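Local atomic coordinates of protein NAGD (Escherichia coli, PDB entry 2C4N), a protein that catalyses the magnesium-dependent removal of phosphate from ribonucleoside 5'-phosphates and probably acts on a broad range of other phosphorylated compounds. Residues His16-Val21 / Ala53-Thr58; Val67-Ala72 / Ile182-Asn187; Phe78-Glu83 / Tyr100-Thr105; Ile106-Pro111 / Met127-Tyr132. All coordinates share one frame; numbering follows the deposited sequence.

Interaction 1 of 4, residues His16-Val21 / Ala53-Thr58; sequences HDNVAV and ANRFAT
The backbone carbonyl oxygen of Asp17 is gripped twice by one guanidinium group, an example of side-on arginine binding to a turn carbonyl. Arg55 NH2 gives the shorter bond, 2.7 Å to Asp17 O with an N-H...O angle of 155°. Arg55 NE adds a more bent one, 3.1 Å to the same Asp17 O. The oxygen lies close to the guanidinium plane, whereas both nitrogens approach it from one face of the carbonyl, NE standing above that plane. With CG anti to the backbone N (chi1 172°) and the chain extended from CG to NE, the arginine reaches from its helix to the turn. The two bonds probably hold the guanidinium near the plane containing the oxygen. Its NH2 also forms a salt bridge with Asp11, a magnesium ligand, consistent with the inferred role of Arg55 in orienting that aspartate, probably the catalytic one; the turn would act as a second shell that positions the arginine. A water also joins the two backbones, donating to Asn18 O at 2.9 Å and to Arg55 O at 2.7 Å. The type II' turn from His16 to Val19 closes the hairpin of strands 15-16 and 19-20, the flap that follows the first core strand in HAD enzymes. Helix 49-58 lies against this hairpin, with Arg55 and Phe56 touching Met15 and the Phe56 ring meeting Phe68 edge-to-face beside strand 68-70.

Interaction 2 of 4, residues Val67-Ala72 / Ile182-Asn187; sequences VFYTSA and IRAALN
Tyr69 reaches from a strand to the small side chains of a helix, and its successive atoms pass from Ala185 to Ala184. Its CB points toward helix 180-189, and CG lies anti to the backbone N (chi1 -160°), which directs the ring at the helix. At CD2 the first neighbour appears, Ala185 CB at 4.3 Å. One atom further on, CE2 comes within 3.8 Å of Ala184 CB and 4.0 Å of the backbone Ala185 N. Tyr69 CZ runs past the same methyl, Ala184 CB, at 4.0 Å, and Tyr69 OH approaches Ala184 CB to 3.4 Å. This methyl sits at the edge of the ring, near its plane, so the phenol meets the Ala184 side chain edge-on.

The ring thus bridges two layers of the Rossmann-like HAD core. Strand 68-70 is the outermost strand on its side of the parallel sheet within the chain, bonded to strand 38-42, while helix 180-189 turns Ile182 and Leu186 onto strand 196-200. Two alanines in succession let the aromatic ring come close to the helix backbone. The buried hydroxyl is satisfied by a hydrogen bond with Asp77 on helix 71-80. That helix starts directly after the strand: Thr70 is its N-cap, its OG1 accepting a weak bond from Ala72 N (3.1 Å) and another from Met73 N.

Interaction 3 of 4, residues Phe78-Glu83 / Tyr100-Thr105; sequences FLRRQE and YKAGFT
Leu79 and Phe104 cross at about a right angle, and the stem of the leucine, more than its branches, makes the contact. Leu79 CB lies 3.5 Å from Phe104 CE1 and almost as near CZ, while the branch carbon CD1 approaches CZ at 4.1 Å. The approach is oblique to the ring, and CE1 and CZ are the ring atoms nearest the helix. Replacing Phe104 by alanine is likely to open a gap beside Leu79 CB and deprive this buried meeting of its main apolar surface.

The second pair is arranged differently. Arg80 first touches Ala102 with its aliphatic part, CG to Ala102 CB at 3.7 Å. Its chain then runs extended from CG to NE, and the last torsion (chi4 82°) turns the guanidinium broadside, setting the alanine methyl over the centre of one face, 4.1 Å above the plane. The charged end finds its polar partner elsewhere, in a salt bridge from NH1 to Asp77. Nearby, Gln82 folds back so that its NE2 donates to Phe78 O (3.0 Å) and also stands over the Phe78 ring.

Both segments are helix ends. Gly103, at positive phi, is the C-prime residue of a Schellman motif: Phe104 N bonds back to Leu99 O, Gly103 N returns to Tyr100 O at 3.0 Å, and Phe104 leaves the turn to enter strand 105-116, where Leu79 also touches Phe113 and Ile115. Here the helix of the beta-alpha-beta crossover from strand 86-90 through helix 94-101 into strand 105-116 packs its C-terminal turn against the end of helix 71-80.

Interaction 4 of 4, residues Ile106-Pro111 / Met127-Tyr132; sequences ITDVNP and MHKAAY
The flat carboxylate of Asp108 is approached by the ammonium of Lys129 through one of its oxygens. Lys129 NZ sits 2.9 Å from Asp108 OD2, and OD2 accepts through its anti lone pair, the one away from OD1; the hydrogen bond forms part of a salt bridge. Asp108 CG lies between its backbone N and carbonyl carbon (chi1 62°), which brings OD2 round toward the helix. From the other side, Lys129 stays extended beyond CG, so the bridge is made at full stretch and even CE remains 4.0 Å from Asp108 OD2. The aspartate itself stands in an irregular piece of chain where the preceding Thr107 forms an ST turn, its OG1 accepting from Val109 N at 2.8 Å. A methionine in place of Lys129 would probably leave the Asp108 carboxylate without this charged mate and let it turn more easily at the surface. Both residues also touch Tyr88 of strand 86-90. His128, the residue before Lys129, instead meets Tyr153 of a third subunit edge-to-face. The salt bridge links the break within strand 105-116 to helix 124-135, the first two elements of a beta-alpha-beta unit completed by strand 139-142.

How the interactions relate
From the N terminus, interaction 1 closes first, bringing helix 49-58 back to the early hairpin and closing a loop that holds helix 24-33 and strand 38-42. It ends before interaction 2 begins, yet the two touch through Ala53 and Phe68. Interaction 2 then closes the longest loop, joining strand 68-70 to helix 180-189 across 109 intervening residues. Interactions 3 and 4 both fall within that excursion, one after the other, and none of the four cross. Interactions 3 and 4 belong to the second, four-stranded sheet region, the cap typical of such HAD phosphatases. Interaction 3 shares helix 71-80 with interaction 2, and Tyr100 touches Ile106 between interactions 3 and 4.

Interaction 1 of 4, residues His16-Val21 / Ala53-Thr58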
loop_
_atom_site.group_PDB
_atom_site.type_symbol
_atom_site.label_atom_id
_atom_site.label_comp_id
_atom_site.label_asym_id
_atom_site.label_seq_id
_atom_site.Cartn_x
_atom_site.Cartn_y
_atom_site.Cartn_z
ATOM N N HIS A 16 -24.661 13.851 -17.268
ATOM C CA HIS A 16 -23.423 13.538 -17.899
ATOM C C HIS A 16 -22.733 14.769 -18.374
ATOM O O HIS A 16 -23.066 15.350 -19.345
ATOM C CB HIS A 16 -23.557 12.548 -19.027
ATOM C CG HIS A 16 -23.998 11.194 -18.602
ATOM N ND1 HIS A 16 -25.118 10.598 -19.102
ATOM C CD2 HIS A 16 -23.461 10.318 -17.744
ATOM C CE1 HIS A 16 -25.258 9.413 -18.565
ATOM N NE2 HIS A 16 -24.268 9.223 -17.730
ATOM N N ASP A 17 -21.774 15.134 -17.568
ATOM C CA ASP A 17 -21.172 16.381 -17.670
ATOM C C ASP A 17 -22.182 17.498 -17.656
ATOM O O ASP A 17 -22.839 17.737 -16.714
ATOM C CB ASP A 17 -20.430 16.429 -18.982
ATOM C CG ASP A 17 -19.075 16.831 -18.822
ATOM O OD1 ASP A 17 -18.793 18.047 -18.902
ATOM O OD2 ASP A 17 -18.263 15.909 -18.613
ATOM N N ASN A 18 -22.294 18.150 -18.771
ATOM C CA ASN A 18 -23.222 19.227 -18.882
ATOM C C ASN A 18 -24.554 18.929 -19.554
ATOM O O ASN A 18 -25.351 19.796 -19.767
ATOM C CB ASN A 18 -22.529 20.496 -19.323
ATOM C CG ASN A 18 -21.459 20.974 -18.327
ATOM O OD1 ASN A 18 -21.556 20.782 -17.132
ATOM N ND2 ASN A 18 -20.458 21.610 -18.843
ATOM N N VAL A 19 -24.779 17.646 -19.755
ATOM C CA VAL A 19 -25.985 17.135 -20.398
ATOM C C VAL A 19 -26.782 16.301 -19.399
ATOM O O VAL A 19 -26.237 15.420 -18.736
ATOM C CB VAL A 19 -25.641 16.255 -21.619
ATOM C CG1 VAL A 19 -26.909 15.661 -22.206
ATOM C CG2 VAL A 19 -24.920 17.078 -22.669
ATOM N N ALA A 20 -28.076 16.580 -19.296
ATOM C CA ALA A 20 -28.921 15.853 -18.364
ATOM C C ALA A 20 -29.207 14.439 -18.833
ATOM O O ALA A 20 -29.285 14.167 -20.036
ATOM C CB ALA A 20 -30.239 16.594 -18.156
ATOM N N VAL A 21 -29.354 13.532 -17.876
ATOM C CA VAL A 21 -29.681 12.151 -18.192
ATOM C C VAL A 21 -31.180 12.147 -18.478
ATOM O O VAL A 21 -31.960 12.727 -17.724
ATOM C CB VAL A 21 -29.396 11.221 -16.993
ATOM C CG1 VAL A 21 -29.934 9.821 -17.277
ATOM C CG2 VAL A 21 -27.894 11.171 -16.723
ATOM N N ALA A 53 -27.004 24.942 -9.856
ATOM C CA ALA A 53 -28.366 25.208 -10.309
ATOM C C ALA A 53 -28.330 25.747 -11.742
ATOM O O ALA A 53 -29.174 25.392 -12.566
ATOM C CB ALA A 53 -29.051 26.210 -9.378
ATOM N N ASN A 54 -27.387 26.609 -12.018
ATOM C CA ASN A 54 -27.232 27.109 -13.352
ATOM C C ASN A 54 -26.854 26.036 -14.378
ATOM O O ASN A 54 -27.358 26.003 -15.452
ATOM C CB ASN A 54 -26.265 28.257 -13.404
ATOM C CG ASN A 54 -26.769 29.467 -12.689
ATOM O OD1 ASN A 54 -27.906 29.518 -12.351
ATOM N ND2 ASN A 54 -25.913 30.422 -12.474
ATOM N N ARG A 55 -25.949 25.163 -13.969
ATOM C CA ARG A 55 -25.527 24.048 -14.813
ATOM C C ARG A 55 -26.732 23.164 -15.134
ATOM O O ARG A 55 -26.926 22.749 -16.277
ATOM C CB ARG A 55 -24.451 23.234 -14.090
ATOM C CG ARG A 55 -24.057 21.934 -14.773
ATOM C CD ARG A 55 -23.089 21.155 -13.891
ATOM N NE ARG A 55 -22.882 19.781 -14.346
ATOM C CZ ARG A 55 -22.345 18.830 -13.590
ATOM N NH1 ARG A 55 -21.962 19.110 -12.351
ATOM N NH2 ARG A 55 -22.201 17.599 -14.062
ATOM N N PHE A 56 -27.545 22.880 -14.119
ATOM C CA PHE A 56 -28.739 22.054 -14.292
ATOM C C PHE A 56 -29.766 22.749 -15.185
ATOM O O PHE A 56 -30.351 22.132 -16.077
ATOM C CB PHE A 56 -29.381 21.751 -12.935
ATOM C CG PHE A 56 -28.897 20.469 -12.297
ATOM C CD1 PHE A 56 -27.543 20.257 -12.057
ATOM C CD2 PHE A 56 -29.803 19.479 -11.934
ATOM C CE1 PHE A 56 -27.094 19.068 -11.460
ATOM C CE2 PHE A 56 -29.371 18.290 -11.340
ATOM C CZ PHE A 56 -28.009 18.086 -11.102
ATOM N N ALA A 57 -29.980 24.036 -14.937
ATOM C CA ALA A 57 -30.939 24.813 -15.715
ATOM C C ALA A 57 -30.505 24.901 -17.177
ATOM O O ALA A 57 -31.333 24.831 -18.084
ATOM C CB ALA A 57 -31.089 26.205 -15.117
ATOM N N THR A 58 -29.207 25.058 -17.405
ATOM C CA THR A 58 -28.678 25.135 -18.762
ATOM C C THR A 58 -28.981 23.820 -19.480
ATOM O O THR A 58 -29.206 23.792 -20.693
ATOM C CB THR A 58 -27.148 25.362 -18.753
ATOM O OG1 THR A 58 -26.851 26.618 -18.131
ATOM C CG2 THR A 58 -26.595 25.354 -20.172
HETATM O O HOH W 1 -25.161 22.322 -18.260
#

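Interaction 2 of 4, residues Val67-Ala72 / Ile182-Asn187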
loop_
_atom_site.group_PDB
_atom_site.type_symbol
_atom_site.label_atom_id
_atom_site.label_comp_id
_atom_site.label_asym_id
_atom_site.label_seq_id
_atom_site.Cartn_x
_atom_site.Cartn_y
_atom_site.Cartn_z
ATOM N N VAL A 67 -30.977 22.691 -2.760
ATOM C CA VAL A 67 -30.913 21.238 -2.726
ATOM C C VAL A 67 -29.509 20.681 -2.895
ATOM O O VAL A 67 -29.251 19.549 -2.493
ATOM C CB VAL A 67 -31.838 20.579 -3.789
ATOM C CG1 VAL A 67 -33.274 20.986 -3.543
ATOM C CG2 VAL A 67 -31.392 20.952 -5.200
ATOM N N PHE A 68 -28.592 21.468 -3.455
ATOM C CA PHE A 68 -27.231 20.979 -3.662
ATOM C C PHE A 68 -26.372 20.890 -2.409
ATOM O O PHE A 68 -26.444 21.735 -1.520
ATOM C CB PHE A 68 -26.502 21.833 -4.708
ATOM C CG PHE A 68 -27.111 21.757 -6.069
ATOM C CD1 PHE A 68 -28.006 22.733 -6.506
ATOM C CD2 PHE A 68 -26.847 20.666 -6.895
ATOM C CE1 PHE A 68 -28.634 22.617 -7.747
ATOM C CE2 PHE A 68 -27.469 20.545 -8.132
ATOM C CZ PHE A 68 -28.365 21.522 -8.558
ATOM N N TYR A 69 -25.557 19.841 -2.347
ATOM C CA TYR A 69 -24.651 19.646 -1.223
ATOM C C TYR A 69 -23.366 19.066 -1.799
ATOM O O TYR A 69 -23.363 17.963 -2.343
ATOM C CB TYR A 69 -25.258 18.680 -0.197
ATOM C CG TYR A 69 -24.637 18.786 1.176
ATOM C CD1 TYR A 69 -24.573 20.013 1.837
ATOM C CD2 TYR A 69 -24.118 17.662 1.820
ATOM C CE1 TYR A 69 -24.004 20.124 3.109
ATOM C CE2 TYR A 69 -23.548 17.759 3.092
ATOM C CZ TYR A 69 -23.493 18.991 3.730
ATOM O OH TYR A 69 -22.932 19.094 4.986
ATOM N N THR A 70 -22.281 19.825 -1.702
ATOM C CA THR A 70 -20.994 19.390 -2.229
ATOM C C THR A 70 -20.044 19.041 -1.094
ATOM O O THR A 70 -20.319 19.330 0.071
ATOM C CB THR A 70 -20.328 20.506 -3.044
ATOM O OG1 THR A 70 -19.869 21.524 -2.149
ATOM C CG2 THR A 70 -21.323 21.120 -4.025
ATOM N N SER A 71 -18.915 18.431 -1.442
ATOM C CA SER A 71 -17.923 18.068 -0.440
ATOM C C SER A 71 -17.324 19.317 0.198
ATOM O O SER A 71 -16.744 19.239 1.276
ATOM C CB SER A 71 -16.809 17.217 -1.061
ATOM O OG SER A 71 -16.160 17.903 -2.111
ATOM N N ALA A 72 -17.457 20.465 -0.467
ATOM C CA ALA A 72 -16.924 21.716 0.075
ATOM C C ALA A 72 -17.845 22.201 1.186
ATOM O O ALA A 72 -17.396 22.635 2.242
ATOM C CB ALA A 72 -16.804 22.780 -1.029
ATOM N N ILE A 182 -22.845 11.414 4.442
ATOM C CA ILE A 182 -24.237 10.990 4.333
ATOM C C ILE A 182 -24.955 11.491 5.589
ATOM O O ILE A 182 -26.100 11.944 5.530
ATOM C CB ILE A 182 -24.352 9.446 4.240
ATOM C CG1 ILE A 182 -23.592 8.931 3.008
ATOM C CG2 ILE A 182 -25.813 9.032 4.172
ATOM C CD1 ILE A 182 -24.031 9.560 1.692
ATOM N N ARG A 183 -24.271 11.408 6.727
ATOM C CA ARG A 183 -24.824 11.887 7.991
ATOM C C ARG A 183 -25.079 13.385 7.875
ATOM O O ARG A 183 -26.122 13.885 8.302
ATOM C CB ARG A 183 -23.847 11.616 9.142
ATOM C CG ARG A 183 -24.252 10.446 10.026
ATOM C CD ARG A 183 -25.619 10.706 10.636
ATOM N NE ARG A 183 -26.416 9.487 10.738
ATOM C CZ ARG A 183 -27.716 9.471 11.005
ATOM N NH1 ARG A 183 -28.366 10.608 11.198
ATOM N NH2 ARG A 183 -28.364 8.320 11.070
ATOM N N ALA A 184 -24.118 14.094 7.293
ATOM C CA ALA A 184 -24.229 15.538 7.106
ATOM C C ALA A 184 -25.416 15.864 6.207
ATOM O O ALA A 184 -26.139 16.827 6.440
ATOM C CB ALA A 184 -22.941 16.083 6.494
ATOM N N ALA A 185 -25.611 15.053 5.174
ATOM C CA ALA A 185 -26.718 15.256 4.247
ATOM C C ALA A 185 -28.050 15.032 4.958
ATOM O O ALA A 185 -29.011 15.777 4.743
ATOM C CB ALA A 185 -26.583 14.312 3.051
ATOM N N LEU A 186 -28.106 14.004 5.804
ATOM C CA LEU A 186 -29.316 13.705 6.569
ATOM C C LEU A 186 -29.631 14.869 7.502
ATOM O O LEU A 186 -30.779 15.284 7.627
ATOM C CB LEU A 186 -29.141 12.424 7.396
ATOM C CG LEU A 186 -29.025 11.087 6.655
ATOM C CD1 LEU A 186 -28.695 9.983 7.652
ATOM C CD2 LEU A 186 -30.321 10.776 5.932
ATOM N N ASN A 187 -28.633 15.390 8.178
ATOM C CA ASN A 187 -28.831 16.504 9.070
ATOM C C ASN A 187 -29.356 17.703 8.299
ATOM O O ASN A 187 -30.113 18.452 8.798
ATOM C CB ASN A 187 -27.572 16.888 9.898
ATOM C CG ASN A 187 -26.986 15.719 10.754
ATOM O OD1 ASN A 187 -27.631 14.722 10.988
ATOM N ND2 ASN A 187 -25.744 15.861 11.166
#

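Interaction 3 of 4, residues Phe78-Glu83 / Tyr100-Thr105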
loop_
_atom_site.group_PDB
_atom_site.type_symbol
_atom_site.label_atom_id
_atom_site.label_comp_id
_atom_site.label_asym_id
_atom_site.label_seq_id
_atom_site.Cartn_x
_atom_site.Cartn_y
_atom_site.Cartn_z
ATOM N N PHE A 78 -18.393 20.331 8.613
ATOM C CA PHE A 78 -17.578 19.505 9.493
ATOM C C PHE A 78 -16.717 20.387 10.398
ATOM O O PHE A 78 -16.649 20.177 11.607
ATOM C CB PHE A 78 -16.696 18.585 8.641
ATOM C CG PHE A 78 -15.648 17.835 9.421
ATOM C CD1 PHE A 78 -14.452 18.453 9.784
ATOM C CD2 PHE A 78 -15.853 16.507 9.788
ATOM C CE1 PHE A 78 -13.477 17.762 10.501
ATOM C CE2 PHE A 78 -14.881 15.809 10.505
ATOM C CZ PHE A 78 -13.691 16.437 10.864
ATOM N N LEU A 79 -16.080 21.385 9.802
ATOM C CA LEU A 79 -15.195 22.292 10.525
ATOM C C LEU A 79 -15.909 23.291 11.434
ATOM O O LEU A 79 -15.338 23.765 12.421
ATOM C CB LEU A 79 -14.307 23.027 9.521
ATOM C CG LEU A 79 -13.363 22.087 8.757
ATOM C CD1 LEU A 79 -12.654 22.826 7.641
ATOM C CD2 LEU A 79 -12.364 21.495 9.732
ATOM N N ARG A 80 -17.149 23.621 11.094
ATOM C CA ARG A 80 -17.934 24.549 11.898
ATOM C C ARG A 80 -18.001 24.055 13.330
ATOM O O ARG A 80 -17.858 24.830 14.272
ATOM C CB ARG A 80 -19.362 24.657 11.361
ATOM C CG ARG A 80 -19.622 25.832 10.449
ATOM C CD ARG A 80 -21.121 26.007 10.227
ATOM N NE ARG A 80 -21.399 27.092 9.294
ATOM C CZ ARG A 80 -21.356 26.977 7.972
ATOM N NH1 ARG A 80 -21.056 25.815 7.409
ATOM N NH2 ARG A 80 -21.602 28.037 7.216
ATOM N N ARG A 81 -18.214 22.751 13.478
ATOM C CA ARG A 81 -18.337 22.127 14.789
ATOM C C ARG A 81 -16.998 21.844 15.456
ATOM O O ARG A 81 -16.949 21.178 16.488
ATOM C CB ARG A 81 -19.113 20.809 14.679
ATOM C CG ARG A 81 -19.876 20.599 13.368
ATOM C CD ARG A 81 -21.373 20.414 13.616
ATOM N NE ARG A 81 -22.044 19.657 12.558
ATOM C CZ ARG A 81 -21.990 18.333 12.433
ATOM N NH1 ARG A 81 -21.294 17.613 13.300
ATOM N NH2 ARG A 81 -22.643 17.726 11.449
ATOM N N GLN A 82 -15.911 22.338 14.875
ATOM C CA GLN A 82 -14.598 22.086 15.451
ATOM C C GLN A 82 -14.012 23.291 16.167
ATOM O O GLN A 82 -14.356 24.433 15.878
ATOM C CB GLN A 82 -13.610 21.632 14.372
ATOM C CG GLN A 82 -14.053 20.441 13.530
ATOM C CD GLN A 82 -14.499 19.249 14.353
ATOM O OE1 GLN A 82 -13.866 18.890 15.342
ATOM N NE2 GLN A 82 -15.591 18.617 13.933
ATOM N N GLU A 83 -13.125 23.009 17.115
ATOM C CA GLU A 83 -12.439 24.043 17.869
ATOM C C GLU A 83 -11.269 24.437 16.980
ATOM O O GLU A 83 -10.681 23.583 16.317
ATOM C CB GLU A 83 -11.941 23.466 19.192
ATOM C CG GLU A 83 -10.841 24.255 19.864
ATOM C CD GLU A 83 -10.421 23.624 21.172
ATOM O OE1 GLU A 83 -11.272 23.535 22.083
ATOM O OE2 GLU A 83 -9.247 23.210 21.288
ATOM N N TYR A 100 -14.820 30.820 4.964
ATOM C CA TYR A 100 -14.936 32.168 5.516
ATOM C C TYR A 100 -16.291 32.336 6.195
ATOM O O TYR A 100 -16.386 32.954 7.252
ATOM C CB TYR A 100 -14.754 33.220 4.412
ATOM C CG TYR A 100 -13.306 33.554 4.140
ATOM C CD1 TYR A 100 -12.769 33.463 2.861
ATOM C CD2 TYR A 100 -12.462 33.931 5.180
ATOM C CE1 TYR A 100 -11.421 33.728 2.631
ATOM C CE2 TYR A 100 -11.125 34.203 4.961
ATOM C CZ TYR A 100 -10.610 34.094 3.690
ATOM O OH TYR A 100 -9.274 34.328 3.494
ATOM N N LYS A 101 -17.334 31.778 5.585
ATOM C CA LYS A 101 -18.678 31.856 6.150
ATOM C C LYS A 101 -18.788 31.004 7.416
ATOM O O LYS A 101 -19.682 31.214 8.235
ATOM C CB LYS A 101 -19.728 31.405 5.121
ATOM C CG LYS A 101 -19.837 32.310 3.899
ATOM C CD LYS A 101 -20.140 33.755 4.284
ATOM C CE LYS A 101 -21.554 34.182 3.894
ATOM N NZ LYS A 101 -22.623 33.403 4.577
ATOM N N ALA A 102 -17.876 30.043 7.569
ATOM C CA ALA A 102 -17.859 29.176 8.743
ATOM C C ALA A 102 -17.013 29.814 9.851
ATOM O O ALA A 102 -16.745 29.187 10.876
ATOM C CB ALA A 102 -17.296 27.807 8.386
ATOM N N GLY A 103 -16.582 31.054 9.624
ATOM C CA GLY A 103 -15.798 31.773 10.614
ATOM C C GLY A 103 -14.301 31.532 10.618
ATOM O O GLY A 103 -13.623 31.861 11.589
ATOM N N PHE A 104 -13.772 30.974 9.535
ATOM C CA PHE A 104 -12.344 30.704 9.464
ATOM C C PHE A 104 -11.453 31.841 9.007
ATOM O O PHE A 104 -11.872 32.743 8.283
ATOM C CB PHE A 104 -12.063 29.518 8.537
ATOM C CG PHE A 104 -12.116 28.190 9.221
ATOM C CD1 PHE A 104 -13.333 27.588 9.520
ATOM C CD2 PHE A 104 -10.936 27.554 9.603
ATOM C CE1 PHE A 104 -13.376 26.360 10.186
ATOM C CE2 PHE A 104 -10.966 26.327 10.271
ATOM C CZ PHE A 104 -12.187 25.731 10.567
ATOM N N THR A 105 -10.206 31.763 9.450
ATOM C CA THR A 105 -9.166 32.692 9.054
ATOM C C THR A 105 -8.269 31.772 8.232
ATOM O O THR A 105 -7.917 30.681 8.686
ATOM C CB THR A 105 -8.375 33.233 10.268
ATOM O OG1 THR A 105 -9.163 34.206 10.967
ATOM C CG2 THR A 105 -7.063 33.876 9.811
#

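Interaction 4 of 4, residues Ile106-Pro111 / Met127-Tyr132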
loop_
_atom_site.group_PDB
_atom_site.type_symbol
_atom_site.label_atom_id
_atom_site.label_comp_id
_atom_site.label_asym_id
_atom_site.label_seq_id
_atom_site.Cartn_x
_atom_site.Cartn_y
_atom_site.Cartn_z
ATOM N N ILE A 106 -7.937 32.183 7.018
ATOM C CA ILE A 106 -7.090 31.360 6.171
ATOM C C ILE A 106 -5.696 31.953 6.266
ATOM O O ILE A 106 -5.482 33.111 5.913
ATOM C CB ILE A 106 -7.626 31.348 4.724
ATOM C CG1 ILE A 106 -9.024 30.715 4.724
ATOM C CG2 ILE A 106 -6.686 30.575 3.805
ATOM C CD1 ILE A 106 -9.638 30.525 3.354
ATOM N N THR A 107 -4.751 31.157 6.758
ATOM C CA THR A 107 -3.395 31.641 6.977
ATOM C C THR A 107 -2.331 30.560 6.887
ATOM O O THR A 107 -2.621 29.371 7.042
ATOM C CB THR A 107 -3.291 32.264 8.386
ATOM O OG1 THR A 107 -1.936 32.633 8.667
ATOM C CG2 THR A 107 -3.755 31.257 9.437
ATOM N N ASP A 108 -1.096 30.982 6.636
ATOM C CA ASP A 108 0.017 30.049 6.580
ATOM C C ASP A 108 0.885 30.304 7.814
ATOM O O ASP A 108 2.079 29.996 7.840
ATOM C CB ASP A 108 0.817 30.215 5.282
ATOM C CG ASP A 108 1.446 31.579 5.146
ATOM O OD1 ASP A 108 1.216 32.446 6.016
ATOM O OD2 ASP A 108 2.173 31.786 4.153
ATOM N N VAL A 109 0.254 30.878 8.838
ATOM C CA VAL A 109 0.905 31.164 10.114
ATOM C C VAL A 109 0.161 30.422 11.223
ATOM O O VAL A 109 -0.991 30.735 11.525
ATOM C CB VAL A 109 0.887 32.674 10.443
ATOM C CG1 VAL A 109 1.564 32.920 11.785
ATOM C CG2 VAL A 109 1.594 33.454 9.356
ATOM N N ASN A 110 0.824 29.437 11.815
ATOM C CA ASN A 110 0.239 28.643 12.893
ATOM C C ASN A 110 -1.197 28.186 12.630
ATOM O O ASN A 110 -2.102 28.444 13.426
ATOM C CB ASN A 110 0.288 29.423 14.211
ATOM C CG ASN A 110 1.703 29.785 14.623
ATOM O OD1 ASN A 110 2.580 28.924 14.702
ATOM N ND2 ASN A 110 1.931 31.065 14.889
ATOM N N PRO A 111 -1.428 27.500 11.503
ATOM C CA PRO A 111 -2.785 27.034 11.208
ATOM C C PRO A 111 -3.139 25.815 12.054
ATOM O O PRO A 111 -2.263 25.020 12.397
ATOM C CB PRO A 111 -2.716 26.701 9.718
ATOM C CG PRO A 111 -1.291 26.213 9.559
ATOM C CD PRO A 111 -0.507 27.208 10.389
ATOM N N MET A 127 2.412 22.330 -1.792
ATOM C CA MET A 127 2.688 20.972 -1.330
ATOM C C MET A 127 3.659 21.036 -0.158
ATOM O O MET A 127 3.495 20.340 0.842
ATOM C CB MET A 127 3.304 20.136 -2.457
ATOM C CG MET A 127 3.438 18.660 -2.117
ATOM S SD MET A 127 4.460 17.711 -3.262
ATOM C CE MET A 127 3.563 17.895 -4.788
ATOM N N HIS A 128 4.670 21.887 -0.297
ATOM C CA HIS A 128 5.688 22.072 0.729
ATOM C C HIS A 128 5.080 22.549 2.045
ATOM O O HIS A 128 5.272 21.929 3.089
ATOM C CB HIS A 128 6.733 23.086 0.244
ATOM C CG HIS A 128 7.733 23.476 1.287
ATOM N ND1 HIS A 128 8.250 24.751 1.378
ATOM C CD2 HIS A 128 8.318 22.762 2.277
ATOM C CE1 HIS A 128 9.108 24.806 2.382
ATOM N NE2 HIS A 128 9.167 23.612 2.943
ATOM N N LYS A 129 4.349 23.657 1.996
ATOM C CA LYS A 129 3.734 24.202 3.201
ATOM C C LYS A 129 2.747 23.242 3.841
ATOM O O LYS A 129 2.759 23.052 5.056
ATOM C CB LYS A 129 3.029 25.524 2.900
ATOM C CG LYS A 129 3.953 26.662 2.502
ATOM C CD LYS A 129 3.175 27.971 2.490
ATOM C CE LYS A 129 3.955 29.102 1.848
ATOM N NZ LYS A 129 3.137 30.352 1.813
ATOM N N ALA A 130 1.887 22.641 3.027
ATOM C CA ALA A 130 0.902 21.697 3.545
ATOM C C ALA A 130 1.606 20.534 4.236
ATOM O O ALA A 130 1.228 20.132 5.333
ATOM C CB ALA A 130 0.017 21.179 2.403
ATOM N N ALA A 131 2.646 20.009 3.595
ATOM C CA ALA A 131 3.395 18.891 4.161
ATOM C C ALA A 131 4.066 19.304 5.470
ATOM O O ALA A 131 4.065 18.551 6.441
ATOM C CB ALA A 131 4.445 18.401 3.160
ATOM N N TYR A 132 4.633 20.504 5.485
ATOM C CA TYR A 132 5.293 21.030 6.676
ATOM C C TYR A 132 4.315 21.130 7.848
ATOM O O TYR A 132 4.617 20.688 8.957
ATOM C CB TYR A 132 5.875 22.410 6.374
ATOM C CG TYR A 132 6.434 23.118 7.588
ATOM C CD1 TYR A 132 7.692 22.796 8.094
ATOM C CD2 TYR A 132 5.694 24.105 8.237
ATOM C CE1 TYR A 132 8.203 23.443 9.221
ATOM C CE2 TYR A 132 6.194 24.756 9.362
ATOM C CZ TYR A 132 7.447 24.421 9.848
ATOM O OH TYR A 132 7.940 25.068 10.958
#